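Local coordinates for Alr4995 protein (Nostoc sp., PDB 6LRF) that is a bifunctional enzyme with arginine dihydrolase activity on arginine and ornithine cyclodeaminase activity, which turns ornithine into proline, at residues B[131-136]-B[198-203]; B[159-164]-B[170-175]; B[181-186]-B[191-196]; B[206-211]-B[216-221]. One frame throughout, in Å; residues are numbered along the deposited sequence.

Interaction 1. Residues B[131-136]-B[198-203]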
loop_
_atom_site.group_PDB
_atom_site.type_symbol
_atom_site.label_atom_id
_atom_site.label_comp_id
_atom_site.label_asym_id
_atom_site.label_seq_id
_atom_site.Cartn_x
_atom_site.Cartn_y
_atom_site.Cartn_z
ATOM N N TRP B 131 16.187 16.896 48.387
ATOM C CA TRP B 131 15.040 17.445 47.668
ATOM C C TRP B 131 13.877 16.471 47.723
ATOM O O TRP B 131 14.020 15.337 48.209
ATOM C CB TRP B 131 15.397 17.748 46.205
ATOM C CG TRP B 131 16.058 16.589 45.512
ATOM C CD1 TRP B 131 15.478 15.399 45.139
ATOM C CD2 TRP B 131 17.433 16.503 45.124
ATOM N NE1 TRP B 131 16.419 14.580 44.548
ATOM C CE2 TRP B 131 17.623 15.237 44.524
ATOM C CE3 TRP B 131 18.523 17.376 45.223
ATOM C CZ2 TRP B 131 18.856 14.828 44.024
ATOM C CZ3 TRP B 131 19.744 16.966 44.735
ATOM C CH2 TRP B 131 19.902 15.705 44.138
ATOM N N LEU B 132 12.731 16.924 47.225
ATOM C CA LEU B 132 11.532 16.102 47.106
ATOM C C LEU B 132 11.193 15.838 45.632
ATOM O O LEU B 132 11.074 16.776 44.835
ATOM C CB LEU B 132 10.342 16.789 47.787
ATOM C CG LEU B 132 9.005 16.077 47.606
ATOM C CD1 LEU B 132 9.018 14.776 48.373
ATOM C CD2 LEU B 132 7.842 16.966 48.047
ATOM N N TRP B 133 11.033 14.567 45.286
ATOM C CA TRP B 133 10.529 14.170 43.982
ATOM C C TRP B 133 9.008 14.134 44.018
ATOM O O TRP B 133 8.452 13.381 44.800
ATOM C CB TRP B 133 11.045 12.784 43.596
ATOM C CG TRP B 133 12.563 12.595 43.525
ATOM C CD1 TRP B 133 13.368 11.997 44.460
ATOM C CD2 TRP B 133 13.416 12.927 42.422
ATOM N NE1 TRP B 133 14.674 11.966 44.020
ATOM C CE2 TRP B 133 14.729 12.526 42.768
ATOM C CE3 TRP B 133 13.200 13.538 41.175
ATOM C CZ2 TRP B 133 15.821 12.719 41.919
ATOM C CZ3 TRP B 133 14.285 13.722 40.331
ATOM C CH2 TRP B 133 15.579 13.318 40.708
ATOM N N ALA B 134 8.329 14.908 43.175
ATOM C CA ALA B 134 6.863 14.867 43.141
ATOM C C ALA B 134 6.333 14.437 41.787
ATOM O O ALA B 134 6.700 15.016 40.766
ATOM C CB ALA B 134 6.277 16.223 43.493
ATOM N N GLY B 135 5.413 13.480 41.787
ATOM C CA GLY B 135 4.796 13.011 40.551
ATOM C C GLY B 135 3.553 13.789 40.149
ATOM O O GLY B 135 2.917 14.445 40.980
ATOM N N TYR B 136 3.233 13.769 38.860
ATOM C CA TYR B 136 1.945 14.265 38.389
ATOM C C TYR B 136 1.638 13.498 37.125
ATOM O O TYR B 136 2.517 12.830 36.589
ATOM C CB TYR B 136 1.943 15.787 38.148
ATOM C CG TYR B 136 2.747 16.268 36.954
ATOM C CD1 TYR B 136 4.130 16.334 37.007
ATOM C CD2 TYR B 136 2.115 16.654 35.774
ATOM C CE1 TYR B 136 4.872 16.770 35.915
ATOM C CE2 TYR B 136 2.844 17.096 34.673
ATOM C CZ TYR B 136 4.224 17.153 34.745
ATOM O OH TYR B 136 4.966 17.592 33.655
HETATM N N MSE B 198 20.145 13.892 35.249
HETATM C CA MSE B 198 20.982 15.015 35.705
HETATM C C MSE B 198 21.222 15.015 37.225
HETATM O O MSE B 198 22.253 15.498 37.697
HETATM C CB MSE B 198 20.372 16.357 35.298
HETATM C CG MSE B 198 20.604 16.736 33.838
HETATM SE SE MSE B 198 19.849 18.483 33.380
HETATM C CE MSE B 198 17.969 18.119 33.704
ATOM N N ARG B 199 20.280 14.474 37.992
ATOM C CA ARG B 199 20.342 14.559 39.455
ATOM C C ARG B 199 20.942 13.306 40.094
ATOM O O ARG B 199 21.410 13.334 41.236
ATOM C CB ARG B 199 18.944 14.799 40.023
ATOM C CG ARG B 199 18.351 16.147 39.643
ATOM C CD ARG B 199 18.945 17.226 40.494
ATOM N NE ARG B 199 18.357 18.536 40.243
ATOM C CZ ARG B 199 18.100 19.415 41.206
ATOM N NH1 ARG B 199 18.364 19.101 42.475
ATOM N NH2 ARG B 199 17.575 20.596 40.910
ATOM N N VAL B 200 20.900 12.199 39.362
ATOM C CA VAL B 200 21.425 10.939 39.869
ATOM C C VAL B 200 22.465 10.384 38.901
ATOM O O VAL B 200 22.157 10.170 37.726
ATOM C CB VAL B 200 20.304 9.897 40.067
ATOM C CG1 VAL B 200 20.855 8.631 40.695
ATOM C CG2 VAL B 200 19.191 10.476 40.922
ATOM N N ALA B 201 23.682 10.172 39.405
ATOM C CA ALA B 201 24.794 9.604 38.629
ATOM C C ALA B 201 24.509 8.157 38.226
ATOM O O ALA B 201 23.852 7.433 38.974
ATOM C CB ALA B 201 26.110 9.690 39.440
ATOM N N PRO B 202 25.016 7.725 37.051
ATOM C CA PRO B 202 24.707 6.414 36.454
ATOM C C PRO B 202 24.989 5.198 37.349
ATOM O O PRO B 202 24.263 4.207 37.254
ATOM C CB PRO B 202 25.612 6.374 35.217
ATOM C CG PRO B 202 25.834 7.796 34.869
ATOM C CD PRO B 202 25.906 8.520 36.184
ATOM N N GLU B 203 26.019 5.264 38.190
ATOM C CA GLU B 203 26.358 4.137 39.066
ATOM C C GLU B 203 25.351 3.985 40.204
ATOM O O GLU B 203 25.201 2.892 40.761
ATOM C CB GLU B 203 27.766 4.290 39.661
ATOM C CG GLU B 203 28.717 5.154 38.852
ATOM C CD GLU B 203 28.544 6.640 39.139
ATOM O OE1 GLU B 203 28.391 7.409 38.163
ATOM O OE2 GLU B 203 28.559 7.028 40.335
#
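Arg-199 reaches over one face of the Trp-131 indole with its guanidinium on edge, the two planes standing 88° apart. The evidence for a cation-pi contact is the position of Arg-199 CZ, 4.8 Å from the centroid of the six-membered ring of Trp-131 and 21° off its normal. NH1 does the touching, 3.2 Å from CE3 of Trp-131, displaced toward the rim. The aliphatic part of the arginine follows the same face: CD of Arg-199 lies 4.3 Å from that centroid, a CH-pi contact made possible by the bend at chi2 (-78°). This geometry spends the flat face of the indole on the chain and NH1, while NH1 also forms a salt bridge with Glu-155, so the group has both an aromatic and an acidic partner. With an alanine at Trp-131, Arg-199 would probably lose the ring face under its chain and NH1, leaving Glu-155 and a weak bond to Tyr-282 to hold the guanidinium.

Trp-133 is turned differently. The far end of its ring approaches the helix end obliquely. CH2 of Trp-133 meets CB of Arg-199 at 3.7 Å, and CZ2 lies 4.2 Å from CG2 of Val-200. Within the strand segment, CD1 of Trp-131 sits above the Trp-133 face, so the two indoles brace each other as well as the arginine. No hydrogen bond spans the segments. What results is helix-on-sheet packing: the end of helix 190-199 lies against strand 132-136 in the domain assigned by sequence to the guanidine-modifying (GME) family.

Interaction 2. Residues B[159-164]-B[170-175]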
loop_
_atom_site.group_PDB
_atom_site.type_symbol
_atom_site.label_atom_id
_atom_site.label_comp_id
_atom_site.label_asym_id
_atom_site.label_seq_id
_atom_site.Cartn_x
_atom_site.Cartn_y
_atom_site.Cartn_z
ATOM N N LEU B 159 8.071 15.257 38.314
ATOM C CA LEU B 159 8.209 14.170 37.336
ATOM C C LEU B 159 6.854 13.831 36.743
ATOM O O LEU B 159 5.866 13.699 37.487
ATOM C CB LEU B 159 8.807 12.906 37.973
ATOM C CG LEU B 159 10.174 13.015 38.641
ATOM C CD1 LEU B 159 10.535 11.678 39.301
ATOM C CD2 LEU B 159 11.262 13.415 37.649
ATOM N N ARG B 160 6.792 13.675 35.416
ATOM C CA ARG B 160 5.523 13.322 34.788
ATOM C C ARG B 160 5.392 11.823 34.552
ATOM O O ARG B 160 6.263 11.192 33.944
ATOM C CB ARG B 160 5.326 14.053 33.463
ATOM C CG ARG B 160 3.961 13.754 32.873
ATOM C CD ARG B 160 3.843 14.184 31.434
ATOM N NE ARG B 160 2.492 13.926 30.965
ATOM C CZ ARG B 160 2.092 14.124 29.717
ATOM N NH1 ARG B 160 2.951 14.575 28.816
ATOM N NH2 ARG B 160 0.836 13.870 29.381
ATOM N N LEU B 161 4.282 11.271 35.037
ATOM C CA LEU B 161 3.934 9.876 34.849
ATOM C C LEU B 161 3.112 9.731 33.583
ATOM O O LEU B 161 2.149 10.474 33.410
ATOM C CB LEU B 161 3.131 9.354 36.049
ATOM C CG LEU B 161 3.806 9.390 37.421
ATOM C CD1 LEU B 161 2.767 9.257 38.536
ATOM C CD2 LEU B 161 4.856 8.288 37.515
ATOM N N ILE B 162 3.456 8.757 32.734
ATOM C CA ILE B 162 2.808 8.599 31.420
ATOM C C ILE B 162 2.230 7.215 31.166
ATOM O O ILE B 162 1.590 6.994 30.146
ATOM C CB ILE B 162 3.791 8.892 30.277
ATOM C CG1 ILE B 162 4.993 7.951 30.384
ATOM C CG2 ILE B 162 4.242 10.340 30.321
ATOM C CD1 ILE B 162 5.969 8.079 29.255
ATOM N N ASP B 163 2.468 6.287 32.086
ATOM C CA ASP B 163 1.959 4.920 31.978
ATOM C C ASP B 163 0.909 4.670 33.068
ATOM O O ASP B 163 1.227 4.650 34.261
ATOM C CB ASP B 163 3.114 3.915 32.097
ATOM C CG ASP B 163 2.697 2.484 31.745
ATOM O OD1 ASP B 163 1.554 2.080 32.057
ATOM O OD2 ASP B 163 3.529 1.750 31.161
ATOM N N GLU B 164 -0.335 4.457 32.652
ATOM C CA GLU B 164 -1.448 4.357 33.582
ATOM C C GLU B 164 -1.314 3.201 34.588
ATOM O O GLU B 164 -1.934 3.227 35.650
ATOM C CB GLU B 164 -2.751 4.226 32.802
ATOM C CG GLU B 164 -3.989 4.411 33.649
ATOM C CD GLU B 164 -5.249 3.920 32.956
ATOM O OE1 GLU B 164 -5.135 3.288 31.875
ATOM O OE2 GLU B 164 -6.352 4.169 33.496
ATOM N N ASP B 170 5.298 6.136 43.540
ATOM C CA ASP B 170 5.961 5.095 44.330
ATOM C C ASP B 170 5.802 3.689 43.747
ATOM O O ASP B 170 6.332 2.725 44.300
ATOM C CB ASP B 170 5.467 5.123 45.794
ATOM C CG ASP B 170 4.041 4.590 45.980
ATOM O OD1 ASP B 170 3.306 4.378 44.988
ATOM O OD2 ASP B 170 3.641 4.396 47.161
ATOM N N THR B 171 5.077 3.571 42.637
ATOM C CA THR B 171 4.980 2.284 41.935
ATOM C C THR B 171 6.086 2.098 40.889
ATOM O O THR B 171 6.233 1.013 40.333
ATOM C CB THR B 171 3.627 2.114 41.218
ATOM O OG1 THR B 171 3.497 3.116 40.204
ATOM C CG2 THR B 171 2.483 2.244 42.195
ATOM N N CYS B 172 6.865 3.146 40.631
ATOM C CA CYS B 172 7.863 3.105 39.559
ATOM C C CYS B 172 9.117 3.887 39.901
ATOM O O CYS B 172 9.973 4.112 39.040
ATOM C CB CYS B 172 7.270 3.649 38.255
ATOM S SG CYS B 172 6.546 5.346 38.367
ATOM N N PHE B 173 9.226 4.304 41.158
ATOM C CA PHE B 173 10.279 5.224 41.560
ATOM C C PHE B 173 10.560 5.058 43.050
ATOM O O PHE B 173 9.620 5.053 43.853
ATOM C CB PHE B 173 9.844 6.650 41.234
ATOM C CG PHE B 173 10.929 7.669 41.353
ATOM C CD1 PHE B 173 11.151 8.338 42.559
ATOM C CD2 PHE B 173 11.700 7.998 40.247
ATOM C CE1 PHE B 173 12.149 9.300 42.671
ATOM C CE2 PHE B 173 12.704 8.963 40.343
ATOM C CZ PHE B 173 12.929 9.617 41.560
ATOM N N CYS B 174 11.828 4.919 43.427
ATOM C CA CYS B 174 12.143 4.577 44.813
ATOM C C CYS B 174 13.549 5.003 45.253
ATOM O O CYS B 174 14.525 4.251 45.087
ATOM C CB CYS B 174 11.972 3.069 45.034
ATOM S SG CYS B 174 12.088 2.564 46.813
ATOM N N PRO B 175 13.656 6.216 45.828
ATOM C CA PRO B 175 14.909 6.675 46.428
ATOM C C PRO B 175 15.352 5.729 47.562
ATOM O O PRO B 175 14.530 5.310 48.374
ATOM C CB PRO B 175 14.558 8.071 46.960
ATOM C CG PRO B 175 13.343 8.494 46.155
ATOM C CD PRO B 175 12.583 7.224 45.932
#
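In the buried core of the GME-family domain, where strand 155-160 of one sheet faces strand 173-175 of another, Leu-159 and Phe-173 form the principal contact. One methyl of the leucine, CD1, lies over a face of the phenyl ring, 4.0 Å from its centroid and 24° off the normal, which satisfies the criterion for a CH-pi contact. The methyl is not centred: it is shifted toward the rim, and CE2 of Phe-173 is its closest ring atom, 3.6 Å from Leu-159 CD1. The two side chains cross at about a right angle. On the phenylalanine, CG stands opposite the backbone N (chi1 -169°), which carries the ring toward Leu-159 and offers its face to the methyl.

A second, separate touch lies two residues on in 159-164 and one residue back in 170-175. CD2 of Leu-161 meets SG of Cys-172 at 3.5 Å, a methyl-to-sulfur contact. The cysteine sulfur is set between its own backbone N and carbonyl carbon (chi1 55°), a rotation that brings SG to the Leu-161 methyl. Since the nearest CA pair, Leu-161 and Cys-172, is still 9.1 Å apart and no hydrogen bond crosses, the segments are joined entirely through side chains. All four touching residues are buried, and all four groups in contact are apolar or sulfur.

The surroundings close the core on several sides. Ile-196 of helix 190-199 touches both Leu-159 and Phe-173, Trp-133 of strand 132-136 meets the phenyl ring edge-to-face, and Leu-181 and Tyr-183 pack on Phe-173 from the neighbouring strand 181-183.

Interaction 3. Residues B[181-186]-B[191-196]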
loop_
_atom_site.group_PDB
_atom_site.type_symbol
_atom_site.label_atom_id
_atom_site.label_comp_id
_atom_site.label_asym_id
_atom_site.label_seq_id
_atom_site.Cartn_x
_atom_site.Cartn_y
_atom_site.Cartn_z
ATOM N N LEU B 181 18.935 4.955 43.462
ATOM C CA LEU B 181 17.592 5.162 42.949
ATOM C C LEU B 181 17.128 3.944 42.192
ATOM O O LEU B 181 17.716 3.573 41.181
ATOM C CB LEU B 181 17.521 6.386 42.034
ATOM C CG LEU B 181 16.163 6.470 41.324
ATOM C CD1 LEU B 181 15.035 6.754 42.322
ATOM C CD2 LEU B 181 16.163 7.511 40.216
ATOM N N LEU B 182 16.062 3.333 42.689
ATOM C CA LEU B 182 15.429 2.205 42.034
ATOM C C LEU B 182 14.218 2.715 41.272
ATOM O O LEU B 182 13.276 3.230 41.880
ATOM C CB LEU B 182 15.022 1.159 43.072
ATOM C CG LEU B 182 14.309 -0.099 42.582
ATOM C CD1 LEU B 182 15.326 -1.060 42.007
ATOM C CD2 LEU B 182 13.518 -0.745 43.720
ATOM N N TYR B 183 14.243 2.615 39.946
ATOM C CA TYR B 183 13.171 3.202 39.159
ATOM C C TYR B 183 13.003 2.513 37.818
ATOM O O TYR B 183 13.888 1.794 37.353
ATOM C CB TYR B 183 13.407 4.713 38.965
ATOM C CG TYR B 183 14.402 5.108 37.893
ATOM C CD1 TYR B 183 14.016 5.904 36.813
ATOM C CD2 TYR B 183 15.724 4.699 37.958
ATOM C CE1 TYR B 183 14.929 6.282 35.825
ATOM C CE2 TYR B 183 16.642 5.071 36.986
ATOM C CZ TYR B 183 16.242 5.855 35.921
ATOM O OH TYR B 183 17.166 6.208 34.963
ATOM N N TYR B 184 11.844 2.736 37.214
ATOM C CA TYR B 184 11.507 2.165 35.921
ATOM C C TYR B 184 11.331 3.262 34.869
ATOM O O TYR B 184 10.250 3.846 34.763
ATOM C CB TYR B 184 10.233 1.336 36.037
ATOM C CG TYR B 184 9.721 0.829 34.712
ATOM C CD1 TYR B 184 10.501 -0.010 33.925
ATOM C CD2 TYR B 184 8.460 1.180 34.252
ATOM C CE1 TYR B 184 10.037 -0.484 32.709
ATOM C CE2 TYR B 184 7.987 0.711 33.041
ATOM C CZ TYR B 184 8.782 -0.121 32.276
ATOM O OH TYR B 184 8.324 -0.593 31.068
ATOM N N PRO B 185 12.388 3.529 34.077
ATOM C CA PRO B 185 12.437 4.665 33.142
ATOM C C PRO B 185 11.251 4.753 32.178
ATOM O O PRO B 185 10.906 5.853 31.746
ATOM C CB PRO B 185 13.741 4.422 32.364
ATOM C CG PRO B 185 14.596 3.634 33.311
ATOM C CD PRO B 185 13.623 2.720 34.020
ATOM N N GLY B 186 10.624 3.628 31.868
ATOM C CA GLY B 186 9.500 3.629 30.947
ATOM C C GLY B 186 8.245 4.266 31.513
ATOM O O GLY B 186 7.268 4.499 30.796
ATOM N N TYR B 191 11.253 14.426 29.243
ATOM C CA TYR B 191 11.645 15.512 30.146
ATOM C C TYR B 191 12.015 14.979 31.543
ATOM O O TYR B 191 13.010 15.385 32.119
ATOM C CB TYR B 191 10.524 16.560 30.267
ATOM C CG TYR B 191 10.128 17.208 28.944
ATOM C CD1 TYR B 191 10.965 18.140 28.319
ATOM C CD2 TYR B 191 8.918 16.894 28.320
ATOM C CE1 TYR B 191 10.611 18.738 27.111
ATOM C CE2 TYR B 191 8.557 17.490 27.113
ATOM C CZ TYR B 191 9.409 18.410 26.514
ATOM O OH TYR B 191 9.059 19.002 25.314
ATOM N N SER B 192 11.216 14.058 32.065
ATOM C CA SER B 192 11.404 13.572 33.430
ATOM C C SER B 192 12.636 12.682 33.552
ATOM O O SER B 192 13.385 12.771 34.539
ATOM C CB SER B 192 10.153 12.828 33.894
ATOM O OG SER B 192 9.043 13.713 33.851
ATOM N N ASN B 193 12.849 11.839 32.541
ATOM C CA ASN B 193 14.047 11.004 32.468
ATOM C C ASN B 193 15.322 11.830 32.370
ATOM O O ASN B 193 16.341 11.511 32.992
ATOM C CB ASN B 193 13.944 10.041 31.287
ATOM C CG ASN B 193 13.217 8.753 31.652
ATOM O OD1 ASN B 193 13.587 8.072 32.613
ATOM N ND2 ASN B 193 12.173 8.421 30.902
ATOM N N ARG B 194 15.267 12.907 31.602
ATOM C CA ARG B 194 16.412 13.803 31.520
ATOM C C ARG B 194 16.722 14.339 32.930
ATOM O O ARG B 194 17.885 14.388 33.342
ATOM C CB ARG B 194 16.126 14.949 30.538
ATOM C CG ARG B 194 17.166 15.182 29.437
ATOM C CD ARG B 194 16.714 16.314 28.466
ATOM N NE ARG B 194 15.496 15.933 27.754
ATOM C CZ ARG B 194 14.511 16.771 27.417
ATOM N NH1 ARG B 194 14.593 18.059 27.732
ATOM N NH2 ARG B 194 13.431 16.316 26.772
ATOM N N LEU B 195 15.679 14.718 33.677
ATOM C CA LEU B 195 15.873 15.313 35.005
ATOM C C LEU B 195 16.503 14.320 35.968
ATOM O O LEU B 195 17.394 14.677 36.738
ATOM C CB LEU B 195 14.550 15.815 35.580
ATOM C CG LEU B 195 14.590 16.459 36.980
ATOM C CD1 LEU B 195 15.570 17.642 37.040
ATOM C CD2 LEU B 195 13.184 16.910 37.384
ATOM N N ILE B 196 16.020 13.081 35.928
ATOM C CA ILE B 196 16.526 12.008 36.774
ATOM C C ILE B 196 18.003 11.778 36.504
ATOM O O ILE B 196 18.820 11.587 37.422
ATOM C CB ILE B 196 15.751 10.698 36.531
ATOM C CG1 ILE B 196 14.321 10.821 37.069
ATOM C CG2 ILE B 196 16.458 9.532 37.175
ATOM C CD1 ILE B 196 13.420 9.657 36.687
#
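Ile-196, Asn-193 and Tyr-183 lose the most surface where helix 190-199 packs on strand 181-183 within a beta-alpha-beta unit; the short strand and helix segments run nearly antiparallel, at 160°. Ile-196 uses two methyls against the tyrosine, whose CG lies between the backbone N and the carbonyl carbon (chi1 80°), putting the ring against them. CG2 lies over one ring face, 4.2 Å from the Tyr-183 centroid, a CH-pi contact, and CD1 comes to 3.8 Å of Tyr-183 CE1. The same CG2 also touches Leu-181 CD2 at 3.7 Å, so one branch of Ile-196 bridges two strand residues. Asn-193 approaches the ring instead at its edge, OD1 lying near the ring plane.

Beyond the ring, ND2 of Asn-193 donates to the carbonyl O of Pro-185 at 3.0 Å. The bond is nearly straight, 169° at the hydrogen, and the acceptor lies in the amide plane. A second, weak bond from ND2 to Asp-189 O restrains the same amide. A leucine at this position would probably leave the Pro-185 carbonyl without this donor and the turn after the strand less firmly tied to the helix.

Chemically, the contact divides in two: dispersion between methyls and aromatic carbon, and one directional amide bond near the strand's end, likely to restrain orientation more than apolar packing alone.

Interaction 4. Residues B[206-211]-B[216-221]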
loop_
_atom_site.group_PDB
_atom_site.type_symbol
_atom_site.label_atom_id
_atom_site.label_comp_id
_atom_site.label_asym_id
_atom_site.label_seq_id
_atom_site.Cartn_x
_atom_site.Cartn_y
_atom_site.Cartn_z
ATOM N N ILE B 206 19.598 2.412 39.421
ATOM C CA ILE B 206 19.244 1.023 39.210
ATOM C C ILE B 206 17.959 0.958 38.401
ATOM O O ILE B 206 16.866 0.839 38.962
ATOM C CB ILE B 206 19.060 0.268 40.542
ATOM C CG1 ILE B 206 20.247 0.544 41.472
ATOM C CG2 ILE B 206 18.845 -1.228 40.290
ATOM C CD1 ILE B 206 20.082 -0.013 42.880
ATOM N N ALA B 207 18.091 1.066 37.079
ATOM C CA ALA B 207 16.930 0.985 36.199
ATOM C C ALA B 207 16.488 -0.464 36.073
ATOM O O ALA B 207 17.313 -1.347 35.866
ATOM C CB ALA B 207 17.241 1.579 34.837
ATOM N N ILE B 208 15.192 -0.716 36.213
ATOM C CA ILE B 208 14.702 -2.092 36.249
ATOM C C ILE B 208 13.889 -2.471 35.023
ATOM O O ILE B 208 13.320 -1.614 34.351
ATOM C CB ILE B 208 13.834 -2.357 37.495
ATOM C CG1 ILE B 208 12.550 -1.524 37.438
ATOM C CG2 ILE B 208 14.623 -2.064 38.753
ATOM C CD1 ILE B 208 11.483 -1.982 38.399
ATOM N N ALA B 209 13.852 -3.778 34.758
ATOM C CA ALA B 209 13.093 -4.368 33.660
ATOM C C ALA B 209 11.600 -4.261 33.907
ATOM O O ALA B 209 11.170 -4.160 35.052
ATOM C CB ALA B 209 13.489 -5.823 33.475
ATOM N N GLU B 210 10.815 -4.292 32.832
ATOM C CA GLU B 210 9.361 -4.229 32.939
ATOM C C GLU B 210 8.805 -5.426 33.707
ATOM O O GLU B 210 7.759 -5.329 34.353
ATOM C CB GLU B 210 8.717 -4.152 31.553
ATOM C CG GLU B 210 7.221 -3.819 31.582
ATOM C CD GLU B 210 6.618 -3.610 30.192
ATOM O OE1 GLU B 210 7.065 -4.285 29.234
ATOM O OE2 GLU B 210 5.693 -2.768 30.060
ATOM N N ALA B 211 9.509 -6.550 33.647
ATOM C CA ALA B 211 9.085 -7.744 34.366
ATOM C C ALA B 211 9.042 -7.483 35.867
ATOM O O ALA B 211 8.054 -7.804 36.528
ATOM C CB ALA B 211 10.011 -8.908 34.055
ATOM N N PHE B 216 5.726 -4.745 40.926
ATOM C CA PHE B 216 5.857 -3.666 41.910
ATOM C C PHE B 216 7.192 -3.694 42.641
ATOM O O PHE B 216 7.245 -3.463 43.851
ATOM C CB PHE B 216 4.736 -3.729 42.941
ATOM C CG PHE B 216 3.411 -3.253 42.434
ATOM C CD1 PHE B 216 2.891 -2.040 42.866
ATOM C CD2 PHE B 216 2.664 -4.032 41.558
ATOM C CE1 PHE B 216 1.650 -1.594 42.415
ATOM C CE2 PHE B 216 1.425 -3.599 41.107
ATOM C CZ PHE B 216 0.915 -2.377 41.531
ATOM N N ALA B 217 8.263 -3.987 41.910
ATOM C CA ALA B 217 9.606 -3.957 42.478
ATOM C C ALA B 217 9.963 -2.579 43.054
ATOM O O ALA B 217 10.676 -2.481 44.054
ATOM C CB ALA B 217 10.641 -4.371 41.421
ATOM N N CYS B 218 9.469 -1.520 42.418
ATOM C CA CYS B 218 9.791 -0.164 42.850
ATOM C C CYS B 218 9.045 0.216 44.114
ATOM O O CYS B 218 9.441 1.147 44.832
ATOM C CB CYS B 218 9.470 0.832 41.744
ATOM S SG CYS B 218 10.659 0.758 40.417
ATOM N N ASN B 219 7.962 -0.516 44.367
ATOM C CA ASN B 219 7.128 -0.328 45.550
ATOM C C ASN B 219 7.757 -1.014 46.767
ATOM O O ASN B 219 7.201 -1.942 47.350
ATOM C CB ASN B 219 5.726 -0.863 45.286
ATOM C CG ASN B 219 4.665 -0.090 46.015
ATOM O OD1 ASN B 219 3.955 -0.643 46.870
ATOM N ND2 ASN B 219 4.543 1.202 45.692
ATOM N N THR B 220 8.919 -0.501 47.148
ATOM C CA THR B 220 9.804 -1.139 48.099
ATOM C C THR B 220 9.990 -0.297 49.349
ATOM O O THR B 220 10.172 0.926 49.261
ATOM C CB THR B 220 11.173 -1.389 47.455
ATOM O OG1 THR B 220 11.096 -2.561 46.640
ATOM C CG2 THR B 220 12.259 -1.565 48.509
ATOM N N VAL B 221 9.933 -0.951 50.508
ATOM C CA VAL B 221 10.245 -0.300 51.775
ATOM C C VAL B 221 11.740 -0.408 52.044
ATOM O O VAL B 221 12.325 -1.487 51.954
ATOM C CB VAL B 221 9.442 -0.910 52.928
ATOM C CG1 VAL B 221 9.755 -0.199 54.231
ATOM C CG2 VAL B 221 7.956 -0.811 52.624
#
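Ile-208, just before helix 210-213, meets Ala-217 and Cys-218 through a single methyl, CD1, at the Schellman motif that ends that helix, Ala-217 being part of the motif. CD1 of Ile-208 lies 3.5 Å from SG of Cys-218 and 3.9 Å from CB of Ala-217. The methyl thus sits against two consecutive residues of the loop, and no hydrogen bond joins the segments. CG1 of Ile-208 is placed between the backbone N and carbonyl carbon (chi1 66°), and the chain then extends toward the loop to deliver CD1. All three residues are buried.

The next shell explains why the loop presents these atoms. Phe-216 has positive phi (63°), as expected for the C-prime residue of the motif: its N reaches back to Ala-213 O, while Ala-217 N reaches Asp-212 O. The chain is thereby reversed off the helix, turning Ala-217 toward the isoleucine. Leu-236 of helix 234-242 touches both Ile-208 and Ala-217, and Leu-182 of strand 181-183 also packs on Ile-208.

Farther along, Asn-219 is the centre of an inverse gamma turn, closed by a weak bond from Thr-220 N to Cys-218 O. Both polar atoms of its amide are bonded, ND2 to Asp-170 O and OD1 to Cys-264 N, which ties the turn to those two backbones. The backbone carbonyl of Ala-217 is itself tied down: Thr-220 OG1 donates to Ala-217 O at 2.6 Å.

Overall arrangement
All four contacts belong to the GME-family part of the chain, their centres 7 to 15 Å apart. Along the chain, interactions 2, 3 and 4 follow in series; the segments of interaction 1 bracket the first two of these, and interaction 4 opens after it closes. Interactions 1 and 2 share a sheet through the neighbouring strands 132-136 and 155-160, and interactions 1 and 3 share helix 190-199. Strands 173-175, 181-183 and 205-207, in that order across a second sheet, link interactions 2, 3 and 4. Helix 190-199 touches strands of both sheets, which also meet directly in interaction 2. The contacts are thus linked, interaction 2 touching each of the other three, with interaction 4 reaching the loop before strand 221-223.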